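Local coordinates for aminotransferase (Neisseria meningitidis Z2491, PDB 3JTX), which probably transfers amino groups between amino acids and keto acids with a pyridoxal phosphate cofactor, at residues 63-68 with 266-271; 146-151 with 366-371; 188-193 with 221-226; 301-306 with 325-330; 344-347 with 351-354. All coordinates share one frame; numbering follows the deposited sequence.

The cofactor is carried as a pyridoxal-phosphate adduct on Lys245, which lies between the segments of contacts 1 and 2 along the chain, and after those of contact 3. Contact 3 packs helices 187-200 and 223-229 beside strand 203-207 of the central seven-stranded sheet, and contact 2 joins the edge strand 143-148 of that sheet to the loop before strand 372-376. Contact 4 lies next to contact 2: Trp330 CZ2 is 3.9 Å from Pro368 O. Contacts 4 and 5 involve consecutive elements, strand 328-332 and helix 338-349, with nearest atoms about 5 Å apart. Contact 1, next to the second subunit, is the most remote from contact 5, their centres about 44 Å apart.

Contact 1: 63-68 with 266-271; sequences PLTAGL and NFLLYR
Thr65 and Ala66 form the corner of a type I beta turn, Leu64 to Gly67, that packs against helix 261-274 where it presents Leu268 and Arg271. Thr65 comes first. With chi1 at -52° its methyl CG2 is trans to the backbone N and drops between the two helix side chains, 3.7 Å from Leu268 CD1 and equally 3.7 Å from Arg271 CB. A threonine suits this place because its other branch stays polar: OG1 is hydrogen-bonded to a water 2.8 Å away, and this water donates to Arg271 O. Ala66 follows; its small CB is 4.0 Å from Leu268 CD1, which also touches Ala66 N. Gly67 closes the turn through its N to Leu64 O, and its backbone angles would press a CB against the carbonyl oxygen of Ala66. On the helix side, Leu268 and Arg271 also touch strand 94-97, and Tyr270 meets Phe105 of the second subunit edge-to-face. Arg271 bends at chi3 (69°), laying CD over the centre of the Phe267 ring, while its NH2 makes a salt bridge with Glu102. A water in the guanidinium plane accepts from Arg271 NE at 3.0 Å and lies 2.9 Å from Thr65 O.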
# COMPACT_ATOMS: atom_id res chain seq x y z
N PRO A 63 8.47 -9.59 -4.24
CA PRO A 63 9.12 -8.53 -4.98
C PRO A 63 9.92 -7.59 -4.09
O PRO A 63 9.56 -7.37 -2.93
CB PRO A 63 7.95 -7.77 -5.61
CG PRO A 63 6.85 -7.93 -4.58
CD PRO A 63 7.03 -9.34 -4.05
N LEU A 64 10.98 -7.02 -4.65
CA LEU A 64 11.74 -5.99 -3.96
C LEU A 64 11.01 -4.67 -4.11
O LEU A 64 10.35 -4.43 -5.12
CB LEU A 64 13.16 -5.92 -4.53
CG LEU A 64 14.08 -7.11 -4.25
CD1 LEU A 64 15.43 -6.84 -4.91
CD2 LEU A 64 14.24 -7.39 -2.72
N THR A 65 11.09 -3.82 -3.11
CA THR A 65 10.33 -2.56 -3.12
C THR A 65 10.67 -1.65 -4.28
O THR A 65 9.81 -0.96 -4.82
CB THR A 65 10.54 -1.81 -1.77
OG1 THR A 65 10.25 -2.73 -0.70
CG2 THR A 65 9.63 -0.61 -1.67
N ALA A 66 11.94 -1.64 -4.69
CA ALA A 66 12.39 -0.79 -5.79
C ALA A 66 11.88 -1.26 -7.16
O ALA A 66 11.95 -0.51 -8.13
CB ALA A 66 13.93 -0.69 -5.79
N GLY A 67 11.39 -2.49 -7.25
CA GLY A 67 10.90 -3.03 -8.52
C GLY A 67 11.99 -3.60 -9.39
O GLY A 67 13.17 -3.41 -9.13
N LEU A 68 11.59 -4.30 -10.44
CA LEU A 68 12.53 -4.91 -11.37
C LEU A 68 13.26 -3.84 -12.18
O LEU A 68 12.65 -2.85 -12.59
CB LEU A 68 11.79 -5.83 -12.33
CG LEU A 68 11.22 -7.12 -11.74
CD1 LEU A 68 10.31 -7.81 -12.77
CD2 LEU A 68 12.34 -8.05 -11.25
N ASN A 266 15.43 8.18 0.05
CA ASN A 266 14.81 8.19 1.37
C ASN A 266 13.40 7.63 1.32
O ASN A 266 13.01 6.88 2.21
CB ASN A 266 14.83 9.59 1.98
CG ASN A 266 16.24 10.06 2.27
OD1 ASN A 266 17.11 9.25 2.62
ND2 ASN A 266 16.49 11.35 2.13
N PHE A 267 12.67 7.93 0.25
CA PHE A 267 11.33 7.39 0.08
C PHE A 267 11.36 5.86 -0.00
O PHE A 267 10.51 5.17 0.61
CB PHE A 267 10.68 8.00 -1.16
CG PHE A 267 9.17 7.82 -1.24
CD1 PHE A 267 8.37 7.68 -0.11
CD2 PHE A 267 8.55 7.86 -2.48
CE1 PHE A 267 6.99 7.54 -0.23
CE2 PHE A 267 7.17 7.73 -2.59
CZ PHE A 267 6.40 7.58 -1.46
N LEU A 268 12.32 5.32 -0.74
CA LEU A 268 12.45 3.86 -0.87
C LEU A 268 12.65 3.18 0.49
O LEU A 268 12.05 2.14 0.76
CB LEU A 268 13.61 3.51 -1.82
CG LEU A 268 13.94 2.01 -1.91
CD1 LEU A 268 12.73 1.24 -2.45
CD2 LEU A 268 15.21 1.79 -2.80
N LEU A 269 13.48 3.76 1.35
CA LEU A 269 13.74 3.19 2.67
C LEU A 269 12.44 3.10 3.48
O LEU A 269 12.13 2.07 4.07
CB LEU A 269 14.78 4.02 3.44
CG LEU A 269 15.17 3.52 4.84
CD1 LEU A 269 15.66 2.04 4.82
CD2 LEU A 269 16.24 4.46 5.45
N TYR A 270 11.69 4.19 3.49
CA TYR A 270 10.40 4.23 4.15
C TYR A 270 9.44 3.18 3.58
O TYR A 270 8.73 2.52 4.34
CB TYR A 270 9.79 5.63 3.99
CG TYR A 270 8.42 5.80 4.60
CD1 TYR A 270 8.29 6.28 5.90
CD2 TYR A 270 7.28 5.56 3.88
CE1 TYR A 270 7.02 6.48 6.47
CE2 TYR A 270 6.02 5.73 4.45
CZ TYR A 270 5.91 6.20 5.75
OH TYR A 270 4.64 6.38 6.31
N ARG A 271 9.45 3.03 2.25
CA ARG A 271 8.52 2.14 1.56
C ARG A 271 8.84 0.67 1.82
O ARG A 271 7.94 -0.17 1.73
CB ARG A 271 8.47 2.43 0.06
CG ARG A 271 7.82 3.77 -0.27
CD ARG A 271 7.99 4.16 -1.72
NE ARG A 271 7.21 3.28 -2.57
CZ ARG A 271 5.89 3.33 -2.70
NH1 ARG A 271 5.17 4.24 -2.06
NH2 ARG A 271 5.30 2.46 -3.49
O HOH W 1 8.53 1.58 -4.62
O HOH W 2 8.03 -3.18 0.96

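Contact 2: 146-151 with 366-371; sequences FANCPA and GNPGEG
Asn148 carries CG beside its own backbone N and trans to its carbonyl carbon (chi1 -71°), which sends the carboxamide out to the ring of Pro368; the two side chains cross at about a right angle. OD1 does the touching, 3.6 Å from Pro368 CG. The amide is already spoken for at both ends: OD1 accepts from Asn127 ND2 and ND2 bonds Thr363 OG1, so an asparagine, donor and acceptor in one flat group, suits the end of strand 143-148. Thr363 OG1 also bonds Gly366 O, tying the loop to the same polar cluster. The loop is shaped by a type I beta turn, Asn367 to Glu370, overlaid by an Asx turn in which Asn367 OD1 takes the N-H of Gly369 at 2.7 Å. Gly366 has the positive phi that glycine tolerates readily, and proline fits the turn's second position, where its fixed phi is an advantage. A single water completes the join between sheet edge and loop, 2.8 Å from Cys149 O and donating likewise to Pro368 O. Chemically, then, the two segments meet through proline carbon set against a polar amide, while their bonding is relayed by this water and Thr363.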
# COMPACT_ATOMS: atom_id res chain seq x y z
N PHE A 146 -4.73 26.77 0.51
CA PHE A 146 -5.34 26.66 -0.81
C PHE A 146 -5.00 27.83 -1.73
O PHE A 146 -5.17 28.99 -1.37
CB PHE A 146 -6.86 26.50 -0.66
CG PHE A 146 -7.26 25.19 -0.03
CD1 PHE A 146 -7.16 24.00 -0.74
CD2 PHE A 146 -7.72 25.14 1.27
CE1 PHE A 146 -7.51 22.79 -0.16
CE2 PHE A 146 -8.07 23.94 1.86
CZ PHE A 146 -7.98 22.76 1.14
N ALA A 147 -4.47 27.50 -2.92
CA ALA A 147 -4.26 28.46 -4.00
C ALA A 147 -5.43 28.31 -4.98
O ALA A 147 -5.51 27.31 -5.71
CB ALA A 147 -2.93 28.21 -4.70
N ASN A 148 -6.33 29.29 -5.00
CA ASN A 148 -7.55 29.23 -5.82
C ASN A 148 -7.26 29.28 -7.31
O ASN A 148 -6.30 29.93 -7.74
CB ASN A 148 -8.52 30.36 -5.46
CG ASN A 148 -9.18 30.17 -4.12
OD1 ASN A 148 -9.10 29.10 -3.49
ND2 ASN A 148 -9.81 31.22 -3.63
N CYS A 149 -8.11 28.59 -8.07
CA CYS A 149 -7.97 28.44 -9.51
C CYS A 149 -9.18 29.04 -10.25
O CYS A 149 -10.11 28.32 -10.62
CB CYS A 149 -7.83 26.96 -9.84
SG CYS A 149 -6.40 26.21 -9.07
N PRO A 150 -9.19 30.38 -10.43
CA PRO A 150 -10.31 31.06 -11.07
C PRO A 150 -10.22 31.06 -12.58
O PRO A 150 -9.13 30.94 -13.14
CB PRO A 150 -10.18 32.49 -10.54
CG PRO A 150 -8.70 32.69 -10.42
CD PRO A 150 -8.20 31.35 -9.90
N ALA A 151 -11.37 31.23 -13.24
CA ALA A 151 -11.46 31.40 -14.69
C ALA A 151 -10.68 32.64 -15.12
O ALA A 151 -10.47 33.54 -14.31
CB ALA A 151 -12.94 31.55 -15.11
N GLY A 366 -13.77 33.45 -1.58
CA GLY A 366 -14.93 32.61 -1.96
C GLY A 366 -14.55 31.18 -2.31
O GLY A 366 -13.35 30.85 -2.36
N ASN A 367 -15.58 30.33 -2.53
CA ASN A 367 -15.42 28.92 -2.92
C ASN A 367 -15.30 28.85 -4.45
O ASN A 367 -16.28 29.14 -5.15
CB ASN A 367 -16.62 28.08 -2.42
CG ASN A 367 -16.56 26.61 -2.85
OD1 ASN A 367 -16.26 26.30 -4.00
ND2 ASN A 367 -16.84 25.70 -1.92
N PRO A 368 -14.10 28.50 -4.96
CA PRO A 368 -13.88 28.55 -6.40
C PRO A 368 -14.50 27.36 -7.17
O PRO A 368 -14.33 27.27 -8.39
CB PRO A 368 -12.35 28.55 -6.51
CG PRO A 368 -11.91 27.74 -5.34
CD PRO A 368 -12.88 28.08 -4.24
N GLY A 369 -15.16 26.44 -6.45
CA GLY A 369 -16.01 25.42 -7.05
C GLY A 369 -17.44 25.88 -7.32
O GLY A 369 -18.11 25.35 -8.20
N GLU A 370 -17.91 26.87 -6.57
CA GLU A 370 -19.28 27.36 -6.75
C GLU A 370 -19.47 27.93 -8.15
O GLU A 370 -18.58 28.60 -8.68
CB GLU A 370 -19.62 28.46 -5.75
CG GLU A 370 -19.94 27.97 -4.37
CD GLU A 370 -20.43 29.10 -3.45
OE1 GLU A 370 -20.73 30.20 -3.96
OE2 GLU A 370 -20.50 28.86 -2.23
N GLY A 371 -20.62 27.66 -8.75
CA GLY A 371 -20.93 28.20 -10.07
C GLY A 371 -20.47 27.33 -11.23
O GLY A 371 -20.63 27.71 -12.39
O HOH W 3 -12.67 27.24 -10.62

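Contact 3: 188-193 with 221-226; sequences DGWKEV and LGCLQA
The Trp190 indole receives Ala226 CB and Cys223 CA over one and the same face, while a water sits in plane at its edge and Leu221 CD2 approaches obliquely. The contact belongs to the three-layer alpha/beta architecture expected of the large domain in fold-type I pyridoxal-phosphate enzymes: helix 187-200 is the helical link of a beta-alpha-beta crossover between strands 169-175 and 203-207, and its Trp190 also touches Ile204 and Ser206 of the latter. Over the face the approaches are CH-pi contacts. Ala226 CB stands 3.9 Å from the centroid of the five-membered ring, 27° off its normal, and Cys223 CA 4.1 Å from that of the six-membered ring. Alanine and cysteine suit the place, being small enough to let the backbone of helix 223-229 come close to the indole. Cys223 CB adds a contact at 3.5 Å to Trp190 CH2; its sulfur lies oblique to the ring in one of two conformers, so that part is tentative. The indole reaches these partners because CG stands trans to the carbonyl carbon (chi1 -84°). From Leu221, one residue ahead of the N-cap position held by Gly222, CD2 lies 3.9 Å from Trp190 CD1. The buried indole N-H is satisfied by the edge water, which accepts from Trp190 NE1 at 3.0 Å and donates to Leu221 O at 2.7 Å.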
# COMPACT_ATOMS: atom_id res chain seq x y z
N ASP A 188 4.78 29.45 -18.21
CA ASP A 188 4.76 30.63 -17.31
C ASP A 188 4.37 30.20 -15.90
O ASP A 188 4.98 30.66 -14.92
CB ASP A 188 3.79 31.68 -17.82
CG ASP A 188 4.15 32.16 -19.18
OD1 ASP A 188 5.06 33.01 -19.29
OD2 ASP A 188 3.52 31.65 -20.14
N GLY A 189 3.40 29.31 -15.81
CA GLY A 189 2.91 28.81 -14.52
C GLY A 189 3.99 27.99 -13.83
O GLY A 189 4.22 28.15 -12.64
N TRP A 190 4.66 27.12 -14.58
CA TRP A 190 5.78 26.36 -14.01
C TRP A 190 6.93 27.27 -13.57
O TRP A 190 7.49 27.08 -12.48
CB TRP A 190 6.28 25.28 -14.99
CG TRP A 190 5.48 24.04 -14.89
CD1 TRP A 190 4.66 23.51 -15.84
CD2 TRP A 190 5.37 23.21 -13.74
NE1 TRP A 190 4.08 22.36 -15.37
CE2 TRP A 190 4.49 22.16 -14.08
CE3 TRP A 190 5.93 23.24 -12.46
CZ2 TRP A 190 4.16 21.15 -13.17
CZ3 TRP A 190 5.62 22.23 -11.58
CH2 TRP A 190 4.73 21.21 -11.93
N LYS A 191 7.29 28.25 -14.38
CA LYS A 191 8.31 29.20 -13.99
C LYS A 191 7.96 29.89 -12.66
O LYS A 191 8.81 30.06 -11.80
CB LYS A 191 8.55 30.25 -15.07
CG LYS A 191 9.53 31.34 -14.59
CD LYS A 191 9.95 32.31 -15.65
CE LYS A 191 10.80 33.44 -15.03
NZ LYS A 191 12.09 32.90 -14.49
N GLU A 192 6.70 30.29 -12.51
CA GLU A 192 6.28 30.94 -11.27
C GLU A 192 6.48 30.06 -10.04
O GLU A 192 7.04 30.52 -9.03
CB GLU A 192 4.82 31.38 -11.37
CG GLU A 192 4.39 32.28 -10.22
CD GLU A 192 3.01 32.91 -10.41
OE1 GLU A 192 2.24 32.47 -11.29
OE2 GLU A 192 2.70 33.83 -9.62
N VAL A 193 6.05 28.80 -10.11
CA VAL A 193 6.17 27.93 -8.95
C VAL A 193 7.64 27.56 -8.71
O VAL A 193 8.06 27.44 -7.55
CB VAL A 193 5.23 26.70 -9.02
CG1 VAL A 193 5.67 25.68 -10.07
CG2 VAL A 193 5.12 26.06 -7.62
N LEU A 221 2.25 19.49 -21.36
CA LEU A 221 3.53 19.69 -20.72
C LEU A 221 3.52 19.03 -19.34
O LEU A 221 2.52 19.10 -18.60
CB LEU A 221 3.76 21.21 -20.58
CG LEU A 221 5.01 21.75 -19.87
CD1 LEU A 221 6.32 21.38 -20.61
CD2 LEU A 221 4.89 23.30 -19.73
N GLY A 222 4.62 18.36 -19.01
CA GLY A 222 4.81 17.75 -17.69
C GLY A 222 5.85 18.52 -16.88
O GLY A 222 6.63 19.31 -17.43
N CYS A 223 5.84 18.29 -15.58
CA CYS A 223 6.74 18.98 -14.64
C CYS A 223 8.21 18.79 -15.02
O CYS A 223 8.98 19.74 -15.10
CB CYS A 223 6.49 18.46 -13.22
SG CYS A 223 7.64 19.08 -11.95
N LEU A 224 8.61 17.54 -15.26
CA LEU A 224 10.03 17.26 -15.56
C LEU A 224 10.47 17.87 -16.89
O LEU A 224 11.56 18.40 -17.01
CB LEU A 224 10.33 15.75 -15.50
CG LEU A 224 10.09 15.04 -14.16
CD1 LEU A 224 10.64 13.60 -14.17
CD2 LEU A 224 10.71 15.84 -12.99
N GLN A 225 9.57 17.84 -17.87
CA GLN A 225 9.81 18.49 -19.15
C GLN A 225 9.91 20.01 -19.02
O GLN A 225 10.72 20.65 -19.67
CB GLN A 225 8.69 18.11 -20.13
CG GLN A 225 8.79 18.78 -21.50
CD GLN A 225 7.72 18.29 -22.46
OE1 GLN A 225 6.56 18.13 -22.08
NE2 GLN A 225 8.12 18.03 -23.72
N ALA A 226 9.06 20.60 -18.17
CA ALA A 226 9.09 22.05 -17.93
C ALA A 226 10.44 22.47 -17.31
O ALA A 226 11.03 23.47 -17.73
CB ALA A 226 7.95 22.47 -17.02
O HOH W 4 1.84 21.03 -16.79

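Contact 4: 301-306 with 325-330; sequences RLYQEK and ASFYIW
Tyr303 on helix 294-314 and Phe327 in the bend leading into strand 328-332 come together with their CA atoms 6.8 Å apart, each CB directed at the other segment. Their side chains then run side by side in the same direction. Phe327 adopts chi1 of 55°, which places CG between the backbone N and the carbonyl carbon, and this swings the ring alongside the phenol. The planes differ by 28°, but with centroids 5.3 Å from each other the rings are offset so far that little of one face covers the other. Contact is made mainly at a corner: Phe327 CD2 lies 3.4 Å from Tyr303 OH and 3.5 Å from its CZ, while Phe327 CB rests 3.6 Å from Tyr303 CE1. Phe327 also sets CD1 over the centre of the neighbouring Tyr328 ring, making a row of three aromatics. Serine suits the bend before it because Ser326 OG donates to Ala325 O at 2.7 Å while accepting from Tyr328 N, an ST turn that fixes the chain just ahead of the strand. Around the pair, Tyr210 meets the Phe327 ring edge-to-face and His42 meets that of Tyr303. The buried join between the helix and the bend that leads into the strand is therefore made by van der Waals contact, ring carbons and the phenol oxygen against Phe327, and not by hydrogen bonding between the two side chains.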
# COMPACT_ATOMS: atom_id res chain seq x y z
N ARG A 301 -8.57 8.31 -28.69
CA ARG A 301 -9.52 8.52 -29.79
C ARG A 301 -10.99 8.43 -29.32
O ARG A 301 -11.84 9.20 -29.80
CB ARG A 301 -9.24 7.52 -30.93
CG ARG A 301 -10.09 7.71 -32.18
N LEU A 302 -11.30 7.52 -28.39
CA LEU A 302 -12.66 7.44 -27.82
C LEU A 302 -13.05 8.76 -27.16
O LEU A 302 -14.16 9.26 -27.36
CB LEU A 302 -12.79 6.30 -26.80
CG LEU A 302 -12.71 4.84 -27.28
CD1 LEU A 302 -12.68 3.91 -26.07
CD2 LEU A 302 -13.87 4.47 -28.23
N TYR A 303 -12.14 9.34 -26.37
CA TYR A 303 -12.46 10.59 -25.67
C TYR A 303 -12.57 11.78 -26.63
O TYR A 303 -13.45 12.62 -26.48
CB TYR A 303 -11.44 10.89 -24.58
CG TYR A 303 -11.48 9.95 -23.39
CD1 TYR A 303 -12.58 9.92 -22.53
CD2 TYR A 303 -10.40 9.12 -23.10
CE1 TYR A 303 -12.61 9.07 -21.42
CE2 TYR A 303 -10.41 8.28 -21.99
CZ TYR A 303 -11.52 8.25 -21.15
OH TYR A 303 -11.54 7.42 -20.05
N GLN A 304 -11.65 11.86 -27.59
CA GLN A 304 -11.68 12.86 -28.65
C GLN A 304 -13.05 12.91 -29.35
O GLN A 304 -13.62 13.99 -29.55
CB GLN A 304 -10.57 12.57 -29.67
CG GLN A 304 -10.61 13.39 -30.96
CD GLN A 304 -9.82 14.70 -30.89
OE1 GLN A 304 -8.71 14.76 -30.36
NE2 GLN A 304 -10.40 15.75 -31.47
N GLU A 305 -13.57 11.74 -29.72
CA GLU A 305 -14.86 11.65 -30.42
C GLU A 305 -15.95 12.24 -29.54
O GLU A 305 -16.76 13.04 -29.98
CB GLU A 305 -15.16 10.19 -30.76
CG GLU A 305 -16.45 9.97 -31.52
CD GLU A 305 -16.78 8.49 -31.75
OE1 GLU A 305 -16.14 7.60 -31.11
OE2 GLU A 305 -17.70 8.22 -32.56
N LYS A 306 -15.96 11.87 -28.26
CA LYS A 306 -16.97 12.38 -27.35
C LYS A 306 -16.95 13.92 -27.26
O LYS A 306 -17.99 14.56 -27.38
CB LYS A 306 -16.78 11.80 -25.94
CG LYS A 306 -16.97 10.29 -25.85
CD LYS A 306 -16.77 9.79 -24.43
CE LYS A 306 -16.18 8.38 -24.38
NZ LYS A 306 -16.08 7.90 -22.97
N ALA A 325 -6.94 19.37 -21.42
CA ALA A 325 -6.80 17.91 -21.39
C ALA A 325 -7.76 17.33 -20.34
O ALA A 325 -8.57 18.05 -19.78
CB ALA A 325 -5.34 17.51 -21.10
N SER A 326 -7.64 16.03 -20.06
CA SER A 326 -8.53 15.27 -19.16
C SER A 326 -9.86 14.95 -19.84
O SER A 326 -10.11 15.41 -20.95
CB SER A 326 -8.79 15.97 -17.82
OG SER A 326 -9.95 16.79 -17.86
N PHE A 327 -10.66 14.12 -19.16
CA PHE A 327 -12.00 13.77 -19.63
C PHE A 327 -13.12 14.52 -18.92
O PHE A 327 -14.29 14.11 -18.97
CB PHE A 327 -12.23 12.23 -19.66
CG PHE A 327 -11.96 11.48 -18.37
CD1 PHE A 327 -12.62 11.80 -17.19
CD2 PHE A 327 -11.11 10.37 -18.37
CE1 PHE A 327 -12.40 11.06 -16.03
CE2 PHE A 327 -10.89 9.64 -17.21
CZ PHE A 327 -11.54 9.98 -16.04
N TYR A 328 -12.80 15.67 -18.31
CA TYR A 328 -13.80 16.50 -17.65
C TYR A 328 -14.16 17.73 -18.45
O TYR A 328 -13.30 18.29 -19.16
CB TYR A 328 -13.31 16.95 -16.27
CG TYR A 328 -12.97 15.81 -15.38
CD1 TYR A 328 -13.97 14.98 -14.86
CD2 TYR A 328 -11.66 15.53 -15.05
CE1 TYR A 328 -13.65 13.90 -14.02
CE2 TYR A 328 -11.32 14.47 -14.23
CZ TYR A 328 -12.31 13.66 -13.71
OH TYR A 328 -11.94 12.58 -12.92
N ILE A 329 -15.43 18.12 -18.37
CA ILE A 329 -15.87 19.45 -18.74
C ILE A 329 -16.24 20.15 -17.41
O ILE A 329 -17.06 19.65 -16.63
CB ILE A 329 -17.11 19.41 -19.65
CG1 ILE A 329 -16.77 18.71 -20.98
CG2 ILE A 329 -17.61 20.81 -19.91
CD1 ILE A 329 -17.97 18.61 -21.91
N TRP A 330 -15.58 21.28 -17.14
CA TRP A 330 -15.86 22.11 -15.96
C TRP A 330 -16.83 23.18 -16.43
O TRP A 330 -16.43 24.26 -16.89
CB TRP A 330 -14.52 22.65 -15.44
CG TRP A 330 -14.46 23.45 -14.14
CD1 TRP A 330 -13.84 24.67 -13.97
CD2 TRP A 330 -14.91 23.05 -12.84
NE1 TRP A 330 -13.90 25.06 -12.66
CE2 TRP A 330 -14.57 24.10 -11.95
CE3 TRP A 330 -15.59 21.93 -12.35
CZ2 TRP A 330 -14.89 24.05 -10.59
CZ3 TRP A 330 -15.93 21.90 -10.99
CH2 TRP A 330 -15.56 22.94 -10.12

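Contact 5: 344-347 with 351-354; sequences NLWQ and IQVL
Trp346 and Gln352 lie side by side and point the same way, the indole and amide planes 35° apart. Gln352 CG makes the closest approach, 3.6 Å from Trp346 CZ3, with Gln352 CD at 3.9 Å from the same ring atom. Glutamine suits this partly exposed place because its chain, extended beyond CG, offers carbon to the indole and runs alongside it with the amide near CZ3. Trp346 gets there with CG trans to its backbone N, and its NE1 is used elsewhere, donating to Ile24 O. The second pair is oriented quite differently: Leu345 and Val353 cross at about a right angle, Leu345 CD1 lying 4.0 Å from Val353 CG1, a branched end against a beta-branched one. Ile351 meets Leu345 as well, CB to CB at 4.1 Å. The backbones are also joined directly, for Ile351 N donates to Leu345 O at 3.1 Å along a fairly straight N-H line (160°), though from above the carbonyl plane, 50° out of it. This bond ties the last part of the helix to the chain as it turns back. Leu345, Ile351 and Val353 are buried, while Trp346 and Gln352 are partly exposed. A short helix-to-strand connection leads from helix 338-349 into strand 351-352, which pairs in parallel with strand 33-34, Gln352 bonding by backbone with Val33 and Leu35. Leu345 and Ile351 also pack on helix 381-394, and Val353 rests on strand 372-376.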
# COMPACT_ATOMS: atom_id res chain seq x y z
N ASN A 344 -31.78 19.98 -10.86
CA ASN A 344 -32.69 20.04 -12.03
C ASN A 344 -32.39 18.94 -13.06
O ASN A 344 -33.31 18.29 -13.59
CB ASN A 344 -32.63 21.44 -12.66
CG ASN A 344 -33.72 21.67 -13.70
OD1 ASN A 344 -34.86 21.26 -13.52
ND2 ASN A 344 -33.36 22.34 -14.79
N LEU A 345 -31.12 18.70 -13.32
CA LEU A 345 -30.73 17.65 -14.27
C LEU A 345 -31.15 16.27 -13.79
O LEU A 345 -31.52 15.42 -14.61
CB LEU A 345 -29.22 17.67 -14.54
CG LEU A 345 -28.65 18.87 -15.30
CD1 LEU A 345 -27.25 18.52 -15.84
CD2 LEU A 345 -29.55 19.35 -16.38
N TRP A 346 -31.07 16.06 -12.48
CA TRP A 346 -31.47 14.78 -11.88
C TRP A 346 -32.97 14.60 -11.93
O TRP A 346 -33.46 13.55 -12.38
CB TRP A 346 -30.95 14.67 -10.44
CG TRP A 346 -31.44 13.46 -9.74
CD1 TRP A 346 -32.32 13.43 -8.68
CD2 TRP A 346 -31.10 12.11 -10.02
NE1 TRP A 346 -32.53 12.13 -8.29
CE2 TRP A 346 -31.79 11.30 -9.08
CE3 TRP A 346 -30.28 11.49 -10.97
CZ2 TRP A 346 -31.70 9.91 -9.08
CZ3 TRP A 346 -30.17 10.11 -10.96
CH2 TRP A 346 -30.89 9.33 -10.03
N GLN A 347 -33.71 15.61 -11.47
CA GLN A 347 -35.16 15.53 -11.41
C GLN A 347 -35.80 15.43 -12.79
O GLN A 347 -36.80 14.75 -12.96
CB GLN A 347 -35.76 16.74 -10.67
CG GLN A 347 -37.29 16.66 -10.48
CD GLN A 347 -37.89 17.93 -9.88
OE1 GLN A 347 -37.17 18.87 -9.57
NE2 GLN A 347 -39.20 17.94 -9.72
N ILE A 351 -29.95 12.83 -15.00
CA ILE A 351 -28.53 13.05 -15.30
C ILE A 351 -27.81 13.47 -14.03
O ILE A 351 -28.22 14.40 -13.35
CB ILE A 351 -28.32 14.12 -16.41
CG1 ILE A 351 -28.91 13.67 -17.76
CG2 ILE A 351 -26.80 14.43 -16.56
CD1 ILE A 351 -29.04 14.82 -18.81
N GLN A 352 -26.70 12.79 -13.73
CA GLN A 352 -25.89 13.05 -12.55
C GLN A 352 -24.60 13.83 -12.91
O GLN A 352 -23.70 13.31 -13.60
CB GLN A 352 -25.52 11.72 -11.88
CG GLN A 352 -26.71 10.87 -11.42
CD GLN A 352 -26.30 9.46 -10.99
OE1 GLN A 352 -25.92 8.63 -11.82
NE2 GLN A 352 -26.35 9.19 -9.70
N VAL A 353 -24.53 15.08 -12.46
CA VAL A 353 -23.30 15.89 -12.53
C VAL A 353 -22.90 16.31 -11.12
O VAL A 353 -23.71 16.27 -10.21
CB VAL A 353 -23.45 17.13 -13.45
CG1 VAL A 353 -23.88 16.70 -14.85
CG2 VAL A 353 -24.42 18.16 -12.87
N LEU A 354 -21.64 16.70 -10.94
CA LEU A 354 -21.11 17.00 -9.60
C LEU A 354 -21.06 18.52 -9.33
O LEU A 354 -20.30 19.23 -10.01
CB LEU A 354 -19.71 16.42 -9.45
CG LEU A 354 -19.18 16.33 -8.01
CD1 LEU A 354 -20.05 15.41 -7.15
CD2 LEU A 354 -17.73 15.85 -7.99